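Local coordinates for virulence-associated protein I (Coxiella burnetii, PDB 3TRB) that probably binds DNA as the antidote of a HigA-family addiction module, through a helix-turn-helix domain, at residues 41-46 and 55-60. Numbering follows the deposited sequence.
Sequences TNRVTA and TADTAL
With CG swung away from the backbone N (chi1 -173°), R43 extends from helix 41-48 to T58 of helix 56-66, then bends at chi3 (-55°), so that CD passes T58 while NH1 reaches a water. The first torsion of T58 (-60°) sets OG1 beside its own backbone N and opposite the carbonyl carbon, and this is the atom that R43 approaches. The two side chains slide past one another in opposite directions, R43 CD coming to 4.1 Å from T58 OG1. No direct hydrogen bond spans the gap; the single water does the joining. It accepts from R43 NH1 at 2.7 Å and donates to D57 OD2 at 2.8 Å, and its third link, to T58 OG1, is 2.6 Å long. R43 NH1 and D57 OD2 themselves stay 4.3 Å apart, too far for a salt bridge, and the carboxylate oxygen sits obliquely to the guanidinium. Both helices belong to an all-helical helix-turn-helix domain of the HTH_3/XRE type, where V44 packs on A30, L33 and A34 of helix 30-37 while A59 rests on helix 70-96. D57 OD2 also makes a salt bridge with R61 NE, one turn further along the same helix, so this one oxygen takes both the water and R61. At the start of helix 56-66, the hydroxyls of N-cap residue T55 and of T58 share a weak hydrogen bond, OG1 to OG1, of 3.3 Å, giving T58 OG1 a second partner besides the water.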
loop_
_atom_site.group_PDB
_atom_site.type_symbol
_atom_site.label_atom_id
_atom_site.label_comp_id
_atom_site.label_asym_id
_atom_site.label_seq_id
_atom_site.Cartn_x
_atom_site.Cartn_y
_atom_site.Cartn_z
ATOM N N THR A 41 0.770 -1.138 -37.081
ATOM C CA THR A 41 -0.509 -1.820 -37.229
ATOM C C THR A 41 -0.436 -3.186 -36.561
ATOM O O THR A 41 -1.413 -3.662 -35.987
ATOM C CB THR A 41 -0.896 -1.997 -38.711
ATOM O OG1 THR A 41 -0.933 -0.718 -39.355
ATOM C CG2 THR A 41 -2.261 -2.656 -38.829
ATOM N N ASN A 42 0.736 -3.809 -36.639
ATOM C CA ASN A 42 0.971 -5.102 -36.006
ATOM C C ASN A 42 0.636 -5.099 -34.517
ATOM O O ASN A 42 0.081 -6.067 -33.997
ATOM C CB ASN A 42 2.422 -5.538 -36.209
ATOM C CG ASN A 42 2.715 -5.933 -37.642
ATOM O OD1 ASN A 42 1.927 -6.633 -38.279
ATOM N ND2 ASN A 42 3.853 -5.485 -38.158
ATOM N N ARG A 43 0.980 -4.011 -33.837
ATOM C CA ARG A 43 0.726 -3.893 -32.405
ATOM C C ARG A 43 -0.769 -3.847 -32.107
ATOM O O ARG A 43 -1.247 -4.499 -31.178
ATOM C CB ARG A 43 1.415 -2.651 -31.839
ATOM C CG ARG A 43 1.344 -2.534 -30.325
ATOM C CD ARG A 43 2.147 -1.341 -29.841
ATOM N NE ARG A 43 3.527 -1.396 -30.314
ATOM C CZ ARG A 43 4.384 -0.381 -30.255
ATOM N NH1 ARG A 43 4.006 0.782 -29.745
ATOM N NH2 ARG A 43 5.620 -0.529 -30.712
ATOM N N VAL A 44 -1.504 -3.073 -32.899
ATOM C CA VAL A 44 -2.952 -2.990 -32.751
ATOM C C VAL A 44 -3.605 -4.341 -33.033
ATOM O O VAL A 44 -4.440 -4.810 -32.262
ATOM C CB VAL A 44 -3.555 -1.932 -33.694
ATOM C CG1 VAL A 44 -5.071 -2.034 -33.703
ATOM C CG2 VAL A 44 -3.108 -0.536 -33.281
ATOM N N THR A 45 -3.217 -4.961 -34.143
ATOM C CA THR A 45 -3.751 -6.264 -34.523
ATOM C C THR A 45 -3.496 -7.319 -33.450
ATOM O O THR A 45 -4.376 -8.120 -33.132
ATOM C CB THR A 45 -3.157 -6.741 -35.858
ATOM O OG1 THR A 45 -3.662 -5.925 -36.922
ATOM C CG2 THR A 45 -3.529 -8.191 -36.120
ATOM N N ALA A 46 -2.287 -7.314 -32.897
ATOM C CA ALA A 46 -1.919 -8.267 -31.858
ATOM C C ALA A 46 -2.791 -8.099 -30.616
ATOM O O ALA A 46 -3.226 -9.082 -30.018
ATOM C CB ALA A 46 -0.447 -8.122 -31.503
ATOM N N THR A 55 0.444 -2.228 -22.764
ATOM C CA THR A 55 1.504 -1.655 -21.947
ATOM C C THR A 55 1.114 -0.252 -21.501
ATOM O O THR A 55 0.109 0.293 -21.954
ATOM C CB THR A 55 2.831 -1.587 -22.721
ATOM O OG1 THR A 55 2.686 -0.704 -23.841
ATOM C CG2 THR A 55 3.228 -2.968 -23.216
ATOM N N ALA A 56 1.911 0.327 -20.609
ATOM C CA ALA A 56 1.654 1.679 -20.128
ATOM C C ALA A 56 1.701 2.690 -21.270
ATOM O O ALA A 56 0.920 3.640 -21.302
ATOM C CB ALA A 56 2.646 2.056 -19.040
ATOM N N ASP A 57 2.622 2.478 -22.205
ATOM C CA ASP A 57 2.749 3.361 -23.359
ATOM C C ASP A 57 1.489 3.330 -24.218
ATOM O O ASP A 57 0.991 4.371 -24.647
ATOM C CB ASP A 57 3.968 2.979 -24.198
ATOM C CG ASP A 57 4.136 3.866 -25.412
ATOM O OD1 ASP A 57 4.793 4.921 -25.293
ATOM O OD2 ASP A 57 3.605 3.510 -26.483
ATOM N N THR A 58 0.977 2.131 -24.466
ATOM C CA THR A 58 -0.234 1.973 -25.260
ATOM C C THR A 58 -1.435 2.559 -24.528
ATOM O O THR A 58 -2.303 3.182 -25.139
ATOM C CB THR A 58 -0.503 0.499 -25.588
ATOM O OG1 THR A 58 0.600 -0.033 -26.330
ATOM C CG2 THR A 58 -1.774 0.362 -26.411
ATOM N N ALA A 59 -1.477 2.360 -23.214
ATOM C CA ALA A 59 -2.560 2.889 -22.396
ATOM C C ALA A 59 -2.631 4.411 -22.492
ATOM O O ALA A 59 -3.715 4.984 -22.596
ATOM C CB ALA A 59 -2.394 2.452 -20.948
ATOM N N LEU A 60 -1.470 5.058 -22.457
ATOM C CA LEU A 60 -1.398 6.513 -22.554
ATOM C C LEU A 60 -1.894 7.002 -23.908
ATOM O O LEU A 60 -2.574 8.024 -23.999
ATOM C CB LEU A 60 0.035 6.997 -22.317
ATOM C CG LEU A 60 0.559 6.935 -20.880
ATOM C CD1 LEU A 60 2.042 7.263 -20.838
ATOM C CD2 LEU A 60 -0.228 7.881 -19.989
HETATM O O HOH W 1 2.349 1.382 -27.706
#